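Local coordinates for Fe2OG dioxygenase domain-containing protein (Pseudomonas putida, PDB 4J25) that probably hydroxylates prolyl residues, most likely in elongation factor Tu, as an iron- and 2-oxoglutarate-dependent prolyl-4-hydroxylase of the double-stranded beta-helix fold, at residues 27-32 / 109-114; 34-39 / 117-122; 158-163 / 193-198; 57-62 / 103-108; 129-134 / 218-223. All coordinates share one frame; numbering follows the deposited sequence.

Contact 1. Residues 27-32 / 109-114; sequences PEHPML and LAAMDQ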
# COMPACT_ATOMS: atom_id res chain seq x y z
N PRO A 27 -1.40 -9.21 13.46
CA PRO A 27 -0.12 -9.79 13.06
C PRO A 27 1.08 -8.96 13.53
O PRO A 27 0.94 -7.76 13.79
CB PRO A 27 -0.20 -9.78 11.53
CG PRO A 27 -1.12 -8.62 11.22
CD PRO A 27 -2.12 -8.60 12.33
N GLU A 28 2.24 -9.59 13.61
CA GLU A 28 3.45 -8.89 14.01
C GLU A 28 3.88 -7.93 12.92
O GLU A 28 3.82 -8.27 11.74
CB GLU A 28 4.58 -9.88 14.29
CG GLU A 28 4.29 -10.80 15.44
CD GLU A 28 4.09 -10.05 16.73
OE1 GLU A 28 5.03 -9.35 17.14
OE2 GLU A 28 2.98 -10.13 17.31
N HIS A 29 4.31 -6.74 13.32
CA HIS A 29 4.80 -5.74 12.37
C HIS A 29 5.82 -4.84 13.07
O HIS A 29 5.80 -4.72 14.29
CB HIS A 29 3.63 -4.92 11.80
CG HIS A 29 2.90 -4.11 12.83
ND1 HIS A 29 1.75 -4.55 13.44
CD2 HIS A 29 3.17 -2.89 13.36
CE1 HIS A 29 1.34 -3.64 14.30
NE2 HIS A 29 2.18 -2.62 14.27
N PRO A 30 6.71 -4.20 12.30
CA PRO A 30 7.66 -3.29 12.95
C PRO A 30 6.95 -2.06 13.51
O PRO A 30 5.78 -1.85 13.20
CB PRO A 30 8.62 -2.92 11.81
CG PRO A 30 7.84 -3.08 10.58
CD PRO A 30 6.85 -4.20 10.83
N MET A 31 7.63 -1.26 14.33
CA MET A 31 6.98 -0.16 15.04
C MET A 31 6.43 0.89 14.06
O MET A 31 7.10 1.29 13.12
CB MET A 31 7.94 0.46 16.04
N LEU A 32 5.19 1.31 14.27
CA LEU A 32 4.52 2.20 13.33
C LEU A 32 5.00 3.64 13.47
O LEU A 32 4.85 4.45 12.55
CB LEU A 32 3.01 2.12 13.53
CG LEU A 32 2.41 0.72 13.41
CD1 LEU A 32 0.93 0.77 13.65
CD2 LEU A 32 2.71 0.09 12.06
N LEU A 109 -6.03 -5.81 7.73
CA LEU A 109 -6.86 -4.67 8.12
C LEU A 109 -6.60 -4.26 9.57
O LEU A 109 -6.61 -3.08 9.88
CB LEU A 109 -8.35 -4.95 7.92
CG LEU A 109 -8.77 -5.26 6.49
CD1 LEU A 109 -10.27 -5.59 6.46
CD2 LEU A 109 -8.43 -4.10 5.53
N ALA A 110 -6.37 -5.23 10.44
CA ALA A 110 -6.11 -4.92 11.84
C ALA A 110 -4.82 -4.11 11.96
O ALA A 110 -4.77 -3.13 12.70
CB ALA A 110 -6.08 -6.18 12.70
N ALA A 111 -3.79 -4.49 11.20
CA ALA A 111 -2.53 -3.76 11.24
C ALA A 111 -2.67 -2.35 10.65
O ALA A 111 -2.10 -1.38 11.16
CB ALA A 111 -1.44 -4.53 10.49
N MET A 112 -3.42 -2.25 9.55
CA MET A 112 -3.60 -0.96 8.90
C MET A 112 -4.49 -0.07 9.76
O MET A 112 -4.36 1.15 9.72
CB MET A 112 -4.18 -1.14 7.50
CG MET A 112 -3.23 -1.87 6.55
SD MET A 112 -1.70 -0.94 6.30
CE MET A 112 -0.55 -1.68 7.36
N ASP A 113 -5.39 -0.66 10.54
CA ASP A 113 -6.18 0.15 11.46
C ASP A 113 -5.27 0.73 12.53
O ASP A 113 -5.45 1.87 12.93
CB ASP A 113 -7.34 -0.60 12.09
CG ASP A 113 -8.26 0.32 12.88
OD1 ASP A 113 -8.95 1.15 12.26
OD2 ASP A 113 -8.28 0.24 14.12
N GLN A 114 -4.29 -0.03 12.97
CA GLN A 114 -3.31 0.51 13.91
C GLN A 114 -2.52 1.65 13.29
O GLN A 114 -2.25 2.64 13.95
CB GLN A 114 -2.33 -0.57 14.34
CG GLN A 114 -2.81 -1.50 15.42
CD GLN A 114 -1.72 -2.46 15.81
OE1 GLN A 114 -1.28 -3.25 15.00
NE2 GLN A 114 -1.24 -2.37 17.05
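Pro27, His29 and Leu32, in the loop leading into helix 32-42, lie along one side of helix 103-123, where they meet Ala111 and Gln114. The apolar touches come at the two ends. At the first, Pro27 sets its CG 4.2 Å from the CB of Ala111; a proline suits a chain with no regular hydrogen-bonding pattern, and an alanine keeps the helix surface low. At the other, with CG beside the backbone N (chi1 -56°), Leu32 lays its CD1 on the helix, 3.6 Å from CB of Gln114, the two side chains crossing at about a right angle.

The polar part is centred on His29. Within its own segment, His29 ND1 gives a weak hydrogen bond of 3.3 Å to the carbonyl O of Pro27, which probably biases the rotation of the ring. The side-chain amide of Gln114 faces the edge of this ring, its plane turned 82° from it, but the modelled separation is too short to be trusted.

Leu109 and Met112 of the helix rest on strand 129-137, away from the active site. With no hydrogen bond joining the two segments, the loop is held here mainly by shape and van der Waals contact.

Contact 2. Residues 34-39 / 117-122; sequences AVVDDL and LAINQG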
# COMPACT_ATOMS: atom_id res chain seq x y z
N ALA A 34 7.85 4.80 13.21
CA ALA A 34 8.81 5.10 12.15
C ALA A 34 8.13 5.47 10.83
O ALA A 34 8.58 6.36 10.12
CB ALA A 34 9.74 3.92 11.95
N VAL A 35 7.04 4.77 10.50
CA VAL A 35 6.23 5.09 9.33
C VAL A 35 5.67 6.53 9.46
O VAL A 35 5.72 7.31 8.52
CB VAL A 35 5.07 4.08 9.13
CG1 VAL A 35 4.24 4.44 7.90
CG2 VAL A 35 5.61 2.67 9.00
N VAL A 36 5.15 6.86 10.64
CA VAL A 36 4.57 8.17 10.86
C VAL A 36 5.64 9.28 10.80
O VAL A 36 5.42 10.31 10.16
CB VAL A 36 3.82 8.25 12.19
CG1 VAL A 36 3.23 9.66 12.38
CG2 VAL A 36 2.70 7.23 12.24
N ASP A 37 6.78 9.08 11.45
CA ASP A 37 7.87 10.06 11.37
C ASP A 37 8.30 10.27 9.91
O ASP A 37 8.44 11.42 9.47
CB ASP A 37 9.04 9.64 12.25
CG ASP A 37 10.26 10.51 12.06
OD1 ASP A 37 10.14 11.63 11.52
OD2 ASP A 37 11.36 10.09 12.47
N ASP A 38 8.46 9.18 9.15
CA ASP A 38 8.82 9.27 7.73
C ASP A 38 7.78 10.07 6.93
O ASP A 38 8.14 10.89 6.10
CB ASP A 38 8.97 7.89 7.09
CG ASP A 38 10.18 7.11 7.60
OD1 ASP A 38 11.10 7.72 8.18
OD2 ASP A 38 10.21 5.87 7.38
N LEU A 39 6.50 9.79 7.14
CA LEU A 39 5.45 10.54 6.44
C LEU A 39 5.55 12.03 6.73
O LEU A 39 5.39 12.85 5.83
CB LEU A 39 4.06 10.05 6.82
CG LEU A 39 3.62 8.73 6.21
CD1 LEU A 39 2.29 8.36 6.80
CD2 LEU A 39 3.54 8.84 4.69
N LEU A 117 -4.63 4.89 13.27
CA LEU A 117 -4.67 5.57 14.56
C LEU A 117 -3.33 6.23 14.86
O LEU A 117 -3.28 7.29 15.47
CB LEU A 117 -5.02 4.60 15.70
CG LEU A 117 -6.39 3.90 15.64
CD1 LEU A 117 -6.56 2.93 16.84
CD2 LEU A 117 -7.54 4.88 15.61
N ALA A 118 -2.24 5.62 14.39
CA ALA A 118 -0.92 6.18 14.62
C ALA A 118 -0.75 7.44 13.77
O ALA A 118 -0.21 8.44 14.23
CB ALA A 118 0.17 5.13 14.31
N ILE A 119 -1.23 7.40 12.53
CA ILE A 119 -1.18 8.56 11.65
C ILE A 119 -2.01 9.71 12.21
O ILE A 119 -1.55 10.86 12.24
CB ILE A 119 -1.63 8.20 10.24
CG1 ILE A 119 -0.60 7.29 9.58
CG2 ILE A 119 -1.81 9.48 9.43
CD1 ILE A 119 -0.99 6.77 8.24
N ASN A 120 -3.20 9.41 12.70
CA ASN A 120 -4.06 10.45 13.26
C ASN A 120 -3.39 11.08 14.43
O ASN A 120 -3.46 12.28 14.61
CB ASN A 120 -5.42 9.91 13.70
CG ASN A 120 -6.35 9.70 12.55
OD1 ASN A 120 -6.09 10.15 11.43
ND2 ASN A 120 -7.45 9.00 12.80
N GLN A 121 -2.76 10.25 15.25
CA GLN A 121 -2.14 10.72 16.45
C GLN A 121 -0.98 11.69 16.13
O GLN A 121 -0.88 12.77 16.73
CB GLN A 121 -1.67 9.52 17.25
CG GLN A 121 -1.13 9.80 18.61
CD GLN A 121 -0.91 8.50 19.38
OE1 GLN A 121 -1.61 7.50 19.18
NE2 GLN A 121 0.08 8.51 20.27
N GLY A 122 -0.13 11.31 15.18
CA GLY A 122 1.08 12.06 14.89
C GLY A 122 0.91 13.22 13.93
O GLY A 122 1.62 14.22 14.05
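Val36 reaches Ala118, Ile119 and Gly122 together, its two methyls divided between them. CG2 meets the near side of the helix 117-122, 3.7 Å from the carbonyl O of Ala118 and 3.9 Å from its CB, while CG1 lies 4.1 Å from CA of Gly122. This split follows from chi1 of 180°, which places CG1 anti to N and CG2 anti to the carbonyl carbon. A beta carbon on Gly122 would collide with CG1, so a glycine fits there. With an alanine at Val36, both methyls would go, and the strip of helix between Ala118 and Gly122 would probably lose its cover and leave a gap. One turn on, Leu39 CD1 meets Ile119 CD1 at 3.9 Å, the two branched chains crossing at about a right angle.

These two helices lie against the larger sheet of the double-stranded beta-helix, the jelly-roll core of the 2-oxoglutarate oxygenases; their short segments cross at -47° with axes 9.5 Å apart, and small residues on helix 117-122 let the valine in. Farther out, Leu39 and Val35 rest on Val197 of strand 195-199, and Ile119 continues into Leu125 and Leu127. Asp38 OD2, on the other side of its helix, is hydrogen-bonded to Ser45 OG.

Contact 3. Residues 158-163 / 193-198; sequences VSAVLY and GCLVVF. With OGA (N-oxalylglycine), chain J.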
# COMPACT_ATOMS: atom_id res chain seq x y z
N VAL A 158 -3.74 9.24 2.32
CA VAL A 158 -2.49 8.51 2.43
C VAL A 158 -2.65 7.19 1.69
O VAL A 158 -3.64 6.51 1.87
CB VAL A 158 -2.12 8.18 3.90
CG1 VAL A 158 -0.80 7.39 3.95
CG2 VAL A 158 -2.04 9.46 4.76
N SER A 159 -1.67 6.84 0.88
CA SER A 159 -1.70 5.65 0.06
C SER A 159 -0.81 4.60 0.68
O SER A 159 0.19 4.94 1.28
CB SER A 159 -1.17 5.95 -1.34
OG SER A 159 -1.90 7.01 -1.93
N ALA A 160 -1.17 3.34 0.53
CA ALA A 160 -0.38 2.26 1.08
C ALA A 160 -0.51 1.05 0.17
O ALA A 160 -1.61 0.63 -0.19
CB ALA A 160 -0.83 1.93 2.50
N VAL A 161 0.64 0.52 -0.23
CA VAL A 161 0.71 -0.64 -1.09
C VAL A 161 1.56 -1.70 -0.42
O VAL A 161 2.70 -1.41 -0.01
CB VAL A 161 1.39 -0.31 -2.43
CG1 VAL A 161 1.14 -1.45 -3.43
CG2 VAL A 161 0.92 0.98 -2.97
N LEU A 162 1.02 -2.91 -0.29
CA LEU A 162 1.79 -4.04 0.21
C LEU A 162 2.12 -4.97 -0.96
O LEU A 162 1.23 -5.36 -1.72
CB LEU A 162 1.02 -4.80 1.31
CG LEU A 162 1.75 -6.04 1.87
CD1 LEU A 162 2.93 -5.67 2.72
CD2 LEU A 162 0.79 -6.89 2.66
N TYR A 163 3.40 -5.29 -1.15
CA TYR A 163 3.77 -6.19 -2.24
C TYR A 163 3.86 -7.65 -1.76
O TYR A 163 4.09 -7.92 -0.59
CB TYR A 163 5.05 -5.72 -2.96
CG TYR A 163 4.88 -4.32 -3.53
CD1 TYR A 163 4.07 -4.10 -4.63
CD2 TYR A 163 5.49 -3.23 -2.95
CE1 TYR A 163 3.88 -2.83 -5.14
CE2 TYR A 163 5.30 -1.95 -3.45
CZ TYR A 163 4.50 -1.77 -4.55
OH TYR A 163 4.31 -0.51 -5.06
N GLY A 193 6.38 -8.65 1.20
CA GLY A 193 6.50 -8.11 2.54
C GLY A 193 6.78 -6.62 2.58
O GLY A 193 6.77 -6.01 3.66
N CYS A 194 7.06 -6.04 1.43
CA CYS A 194 7.43 -4.63 1.37
C CYS A 194 6.20 -3.74 1.37
O CYS A 194 5.34 -3.85 0.49
CB CYS A 194 8.27 -4.32 0.13
SG CYS A 194 8.80 -2.59 0.09
N LEU A 195 6.13 -2.85 2.36
CA LEU A 195 5.06 -1.86 2.42
C LEU A 195 5.58 -0.47 2.05
O LEU A 195 6.62 -0.03 2.54
CB LEU A 195 4.44 -1.83 3.83
CG LEU A 195 3.27 -0.85 4.04
CD1 LEU A 195 2.01 -1.40 3.43
CD2 LEU A 195 3.04 -0.55 5.52
N VAL A 196 4.86 0.21 1.16
CA VAL A 196 5.18 1.59 0.80
C VAL A 196 3.97 2.44 1.17
O VAL A 196 2.86 2.11 0.81
CB VAL A 196 5.46 1.75 -0.70
CG1 VAL A 196 5.77 3.24 -1.05
CG2 VAL A 196 6.60 0.88 -1.10
N VAL A 197 4.21 3.52 1.91
CA VAL A 197 3.15 4.45 2.31
C VAL A 197 3.54 5.85 1.84
O VAL A 197 4.70 6.26 1.98
CB VAL A 197 2.98 4.45 3.84
CG1 VAL A 197 1.76 5.24 4.26
CG2 VAL A 197 2.85 3.02 4.37
N PHE A 198 2.60 6.60 1.29
CA PHE A 198 2.90 7.99 0.92
C PHE A 198 1.68 8.91 0.95
O PHE A 198 0.51 8.46 0.97
CB PHE A 198 3.59 8.06 -0.46
CG PHE A 198 2.82 7.42 -1.58
CD1 PHE A 198 3.04 6.09 -1.91
CD2 PHE A 198 1.90 8.14 -2.32
CE1 PHE A 198 2.36 5.48 -2.94
CE2 PHE A 198 1.21 7.55 -3.35
CZ PHE A 198 1.43 6.21 -3.66
C1 OGA J . -2.41 2.51 -7.62
C2 OGA J . -0.93 2.38 -7.74
C4 OGA J . 1.14 1.05 -7.54
C5 OGA J . 1.65 -0.31 -7.20
O1 OGA J . -3.08 1.44 -7.50
O2 OGA J . -2.98 3.66 -7.62
O2' OGA J . -0.26 3.35 -8.08
O3 OGA J . 2.82 -0.43 -6.73
N1 OGA J . -0.28 1.13 -7.43
O4 OGA J . 0.94 -1.33 -7.36
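Residues 158-163 pair with 193-198 as antiparallel chains, the strand segments at 170°, in regular register from Ser159 opposite Phe198 to Leu162 opposite Leu195; six backbone hydrogen bonds join them, from Ser159 N to Phe198 O (2.7 Å) as far as Gly193 N to Tyr163 O. Gly193 has a positive phi of 93°, which a residue with a side chain would take up only with strain.

Side chains alternate between two faces. On the face bearing Ser159, Val161, Val196 and Phe198, CB of Ser159 stands over the Phe198 ring, 3.6 Å from its centroid, as a CH-pi contact. Phe198 can bring its ring beneath the serine because chi1 of 56° sets CG between N and the carbonyl carbon. Ser159 OG is hydrogen-bonded to OD2 of Asp148, a manganese ligand, and Phe198 packs edge-to-face with His205, another, so both act as second-shell residues. Val161 and Tyr163 line the N-oxalylglycine pocket: Val161 CG1 comes within 3.8 Å of ligand O3, whose carboxylate lies at the edge of the Tyr163 ring and near Arg214. The opposite face is aliphatic: Leu195 CD1 lies 4.1 Å from Leu162 CB, and Val158 CG1 touches Val197 CG1 tightly at 3.4 Å.

In the larger sheet of the double-stranded beta-helix, strand 44-47 flanks 195-199 and strand 214-222 flanks 156-163, while helices 32-42, 53-67 and 103-123 cover the aliphatic face.

Contact 4. Residues 57-62 / 103-108; sequences RALAAE and EACDQY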
# COMPACT_ATOMS: atom_id res chain seq x y z
N ARG A 57 2.38 -14.69 2.34
CA ARG A 57 2.08 -15.77 1.40
C ARG A 57 0.59 -16.05 1.32
O ARG A 57 0.07 -16.29 0.23
CB ARG A 57 2.81 -17.07 1.77
CG ARG A 57 4.29 -17.00 1.50
CD ARG A 57 4.92 -18.39 1.51
NE ARG A 57 6.33 -18.29 1.84
CZ ARG A 57 6.81 -18.22 3.08
NH1 ARG A 57 5.98 -18.26 4.12
NH2 ARG A 57 8.12 -18.13 3.28
N ALA A 58 -0.08 -15.99 2.46
CA ALA A 58 -1.53 -16.18 2.51
C ALA A 58 -2.27 -15.05 1.77
O ALA A 58 -3.32 -15.28 1.15
CB ALA A 58 -1.99 -16.25 3.95
N LEU A 59 -1.72 -13.84 1.83
CA LEU A 59 -2.26 -12.70 1.09
C LEU A 59 -2.02 -12.87 -0.40
O LEU A 59 -2.90 -12.59 -1.19
CB LEU A 59 -1.63 -11.39 1.59
CG LEU A 59 -2.11 -10.95 2.98
CD1 LEU A 59 -1.31 -9.77 3.52
CD2 LEU A 59 -3.59 -10.60 2.94
N ALA A 60 -0.83 -13.33 -0.78
CA ALA A 60 -0.56 -13.66 -2.17
C ALA A 60 -1.58 -14.68 -2.68
O ALA A 60 -2.10 -14.56 -3.78
CB ALA A 60 0.86 -14.19 -2.34
N ALA A 61 -1.90 -15.66 -1.84
CA ALA A 61 -2.85 -16.70 -2.21
C ALA A 61 -4.26 -16.14 -2.42
O ALA A 61 -4.96 -16.56 -3.35
CB ALA A 61 -2.87 -17.83 -1.14
N GLU A 62 -4.67 -15.23 -1.55
CA GLU A 62 -5.98 -14.60 -1.67
C GLU A 62 -6.03 -13.70 -2.90
O GLU A 62 -7.06 -13.58 -3.56
CB GLU A 62 -6.30 -13.81 -0.41
CG GLU A 62 -7.64 -13.13 -0.41
CD GLU A 62 -8.81 -14.09 -0.43
OE1 GLU A 62 -8.59 -15.31 -0.27
OE2 GLU A 62 -9.96 -13.63 -0.61
N GLU A 103 -9.18 -14.75 6.58
CA GLU A 103 -8.29 -14.56 7.72
C GLU A 103 -7.10 -13.65 7.45
O GLU A 103 -6.79 -12.77 8.25
CB GLU A 103 -7.77 -15.93 8.21
CG GLU A 103 -6.81 -15.83 9.38
CD GLU A 103 -7.48 -15.33 10.63
OE1 GLU A 103 -8.66 -15.67 10.83
OE2 GLU A 103 -6.83 -14.59 11.40
N ALA A 104 -6.42 -13.88 6.33
CA ALA A 104 -5.24 -13.11 5.99
C ALA A 104 -5.62 -11.62 5.86
O ALA A 104 -4.94 -10.74 6.39
CB ALA A 104 -4.62 -13.63 4.69
N CYS A 105 -6.73 -11.36 5.19
CA CYS A 105 -7.18 -9.98 5.00
C CYS A 105 -7.53 -9.31 6.33
O CYS A 105 -7.24 -8.12 6.52
CB CYS A 105 -8.36 -9.94 4.03
SG CYS A 105 -8.04 -10.61 2.37
N ASP A 106 -8.15 -10.06 7.24
CA ASP A 106 -8.58 -9.53 8.53
C ASP A 106 -7.38 -9.05 9.31
O ASP A 106 -7.42 -8.02 9.98
CB ASP A 106 -9.31 -10.60 9.37
CG ASP A 106 -10.75 -10.83 8.93
OD1 ASP A 106 -11.17 -10.31 7.88
OD2 ASP A 106 -11.47 -11.55 9.66
N GLN A 107 -6.30 -9.82 9.24
CA GLN A 107 -5.07 -9.47 9.92
C GLN A 107 -4.41 -8.24 9.27
O GLN A 107 -3.85 -7.39 9.95
CB GLN A 107 -4.12 -10.66 9.90
CG GLN A 107 -4.61 -11.83 10.74
CD GLN A 107 -3.53 -12.89 10.92
OE1 GLN A 107 -2.35 -12.57 11.03
NE2 GLN A 107 -3.94 -14.15 10.96
N TYR A 108 -4.48 -8.15 7.94
CA TYR A 108 -3.95 -6.97 7.26
C TYR A 108 -4.71 -5.73 7.69
O TYR A 108 -4.10 -4.70 7.99
CB TYR A 108 -4.02 -7.13 5.74
CG TYR A 108 -3.35 -5.97 5.03
CD1 TYR A 108 -2.01 -5.70 5.24
CD2 TYR A 108 -4.06 -5.15 4.14
CE1 TYR A 108 -1.38 -4.64 4.60
CE2 TYR A 108 -3.44 -4.10 3.49
CZ TYR A 108 -2.10 -3.85 3.73
OH TYR A 108 -1.46 -2.82 3.10
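Helix segments 57-62 and 103-108 cross at -119°, with their axes 9.0 Å apart and closest in backbone at Leu59 and Ala104. A small residue at the crossing is what lets the helices come this close. Ala104 presents only its CB, which takes Leu59 CD2 at 3.6 Å and Ala58 CB at 3.8 Å, so the methyl is met by two neighbours in sequence. Leu59 turns its branch back beside its own N (chi1 -72°), sending CD2 across Ala104 while CD1 lies 4.4 Å from CB of Tyr108, obliquely to the tyrosine ring.

Both helices lie on the outer side of the larger sheet of the jelly-roll core, as helices do in this oxygenase fold, and the same residues reach down to it: Leu59 and Tyr108 touch Leu162 of strand 156-163, and Tyr108 also touches Phe130 of strand 129-137.

At the other end, Glu62 works with its aliphatic part. Its CG lies 3.8 Å from Cys105 SG, and the chain bends at chi2, its carboxylate being held by Arg65 and Arg66, both in salt bridges with OE2; this probably makes a charged residue tolerable in a buried place. Within helix 103-108, Gln107 NE2 gives a hydrogen bond of 3.0 Å to Glu103 OE2, received on the anti lone pair and running at 159°, one turn along the helix surface, and Ser23 OG is hydrogen-bonded to the same oxygen.

Contact 5. Residues 129-134 / 218-223; sequences DFECHF and TGWFRR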
# COMPACT_ATOMS: atom_id res chain seq x y z
N ASP A 129 -11.21 5.89 7.80
CA ASP A 129 -11.10 4.50 7.40
C ASP A 129 -9.98 4.21 6.38
O ASP A 129 -9.23 5.11 5.94
CB ASP A 129 -12.47 3.98 6.92
CG ASP A 129 -12.78 4.32 5.47
OD1 ASP A 129 -13.68 3.68 4.89
OD2 ASP A 129 -12.13 5.20 4.89
N PHE A 130 -9.87 2.94 6.03
CA PHE A 130 -8.88 2.43 5.11
C PHE A 130 -9.63 1.53 4.15
O PHE A 130 -10.38 0.65 4.58
CB PHE A 130 -7.81 1.63 5.85
CG PHE A 130 -6.75 1.05 4.95
CD1 PHE A 130 -6.67 -0.34 4.75
CD2 PHE A 130 -5.85 1.87 4.29
CE1 PHE A 130 -5.69 -0.89 3.92
CE2 PHE A 130 -4.87 1.34 3.47
CZ PHE A 130 -4.79 -0.06 3.28
N GLU A 131 -9.47 1.77 2.87
CA GLU A 131 -10.08 0.94 1.86
C GLU A 131 -8.94 0.32 1.06
O GLU A 131 -7.95 0.98 0.75
CB GLU A 131 -11.01 1.75 0.95
CG GLU A 131 -10.29 2.85 0.17
CD GLU A 131 -11.17 3.55 -0.86
OE1 GLU A 131 -12.33 3.13 -1.05
OE2 GLU A 131 -10.68 4.52 -1.48
N CYS A 132 -9.08 -0.95 0.71
CA CYS A 132 -8.06 -1.60 -0.08
C CYS A 132 -8.61 -2.72 -0.94
O CYS A 132 -9.77 -3.14 -0.80
CB CYS A 132 -6.95 -2.11 0.82
SG CYS A 132 -7.50 -3.34 1.97
N HIS A 133 -7.78 -3.18 -1.88
CA HIS A 133 -8.15 -4.26 -2.77
C HIS A 133 -6.88 -4.83 -3.36
O HIS A 133 -5.83 -4.16 -3.36
CB HIS A 133 -9.11 -3.80 -3.87
CG HIS A 133 -8.51 -2.86 -4.87
ND1 HIS A 133 -7.77 -3.29 -5.95
CD2 HIS A 133 -8.57 -1.51 -4.97
CE1 HIS A 133 -7.39 -2.24 -6.66
NE2 HIS A 133 -7.86 -1.16 -6.09
N PHE A 134 -6.99 -6.05 -3.87
CA PHE A 134 -5.85 -6.72 -4.49
C PHE A 134 -5.67 -6.24 -5.91
O PHE A 134 -6.61 -5.74 -6.53
CB PHE A 134 -6.02 -8.25 -4.48
CG PHE A 134 -5.87 -8.87 -3.12
CD1 PHE A 134 -4.63 -9.05 -2.56
CD2 PHE A 134 -6.98 -9.24 -2.41
CE1 PHE A 134 -4.50 -9.61 -1.30
CE2 PHE A 134 -6.86 -9.80 -1.16
CZ PHE A 134 -5.62 -9.98 -0.60
N THR A 218 -3.31 -2.89 -2.61
CA THR A 218 -3.25 -1.45 -2.69
C THR A 218 -4.45 -0.82 -1.96
O THR A 218 -5.56 -1.35 -2.00
CB THR A 218 -3.21 -1.00 -4.16
OG1 THR A 218 -2.95 0.40 -4.24
CG2 THR A 218 -4.52 -1.33 -4.87
N GLY A 219 -4.21 0.30 -1.29
CA GLY A 219 -5.25 0.91 -0.49
C GLY A 219 -5.02 2.38 -0.18
O GLY A 219 -3.98 2.95 -0.53
N TRP A 220 -5.99 2.97 0.51
CA TRP A 220 -5.98 4.40 0.86
C TRP A 220 -6.68 4.62 2.17
O TRP A 220 -7.74 4.04 2.42
CB TRP A 220 -6.66 5.22 -0.23
CG TRP A 220 -5.98 5.04 -1.52
CD1 TRP A 220 -4.90 5.72 -1.99
CD2 TRP A 220 -6.29 4.04 -2.51
NE1 TRP A 220 -4.53 5.23 -3.21
CE2 TRP A 220 -5.36 4.18 -3.54
CE3 TRP A 220 -7.26 3.03 -2.60
CZ2 TRP A 220 -5.37 3.37 -4.67
CZ3 TRP A 220 -7.27 2.23 -3.70
CH2 TRP A 220 -6.34 2.40 -4.72
N PHE A 221 -6.04 5.42 3.02
CA PHE A 221 -6.68 5.95 4.20
C PHE A 221 -7.43 7.21 3.80
O PHE A 221 -6.87 8.06 3.09
CB PHE A 221 -5.65 6.31 5.27
CG PHE A 221 -4.85 5.14 5.79
CD1 PHE A 221 -5.35 4.35 6.81
CD2 PHE A 221 -3.60 4.86 5.27
CE1 PHE A 221 -4.63 3.28 7.30
CE2 PHE A 221 -2.88 3.78 5.75
CZ PHE A 221 -3.39 3.00 6.78
N ARG A 222 -8.67 7.34 4.27
CA ARG A 222 -9.54 8.42 3.85
C ARG A 222 -10.08 9.26 4.99
O ARG A 222 -10.22 8.76 6.10
CB ARG A 222 -10.73 7.85 3.08
CG ARG A 222 -10.37 6.92 1.97
CD ARG A 222 -11.59 6.54 1.16
NE ARG A 222 -12.55 5.81 1.98
CZ ARG A 222 -13.77 5.46 1.59
NH1 ARG A 222 -14.21 5.78 0.38
NH2 ARG A 222 -14.56 4.79 2.42
N ARG A 223 -10.34 10.53 4.71
CA ARG A 223 -11.14 11.40 5.56
C ARG A 223 -12.60 11.29 5.17
O ARG A 223 -12.93 10.82 4.08
CB ARG A 223 -10.77 12.87 5.35
CG ARG A 223 -9.39 13.27 5.77
CD ARG A 223 -9.12 14.74 5.42
NE ARG A 223 -10.13 15.63 6.01
CZ ARG A 223 -10.05 16.15 7.23
NH1 ARG A 223 -9.00 15.90 8.00
NH2 ARG A 223 -11.02 16.94 7.67
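Asp129 and Arg222 open an antiparallel pairing at the edge of the larger sheet of the double-stranded beta-helix. The backbone is well satisfied: Glu131 and Trp220 exchange N-H and carbonyl, as do His133 and Thr218. At the strand end, Arg222 N donates to Asp129 O, while the return bond from Asp129 N is weak.

The Arg222 guanidinium is gripped side-on, NH2 to Asp129 OD1 at 2.8 Å and NE to Asp129 OD2 at 3.0 Å; each oxygen uses its syn lone pair, and the two planes are 21° apart. Above the face, Glu131 OE1 stands 3.5 Å from NH1, adding charge without an N-H aimed at it. With a leucine in place of Arg222, Asp129 would probably lose both these bonds and Glu131 the positive group stacked against it.

His133 ND1 donates to Phe134 O at 2.8 Å. Trp220, whose CE3 edge lies near Glu131, gives NE1 to OD2 of the manganese ligand Asp148, which probably helps to orient it, and Thr218 OG1 forms a weak hydrogen bond with N-oxalylglycine O1. Gly219 suits its place because a beta carbon would run into Phe130, Glu131 and Cys132. On that side, Phe130 CD2 sits over the centre of the Phe221 ring, 3.5 Å from CE1.

Overall arrangement
Contacts 3 and 5 are strand pairings within one sheet, joined because 156-163 and 214-222 are neighbours; backbone hydrogen bonds dominate both. Contact 3 is fully buried beside the ligand, whereas contact 5, at the sheet's edge, is partly exposed and the one with salt bridges between its segments. Contacts 1, 2 and 4 share helix 103-123, meeting a loop, a helix and another helix, mainly through side-chain van der Waals packing; contact 4 is buried, the other two partly so. They cover the sheet at different places: contact 2 reaches the Val197 end of contact 3, contact 4 its Leu162 end, and Met112 of contact 1 meets Phe130 and Phe221 of contact 5.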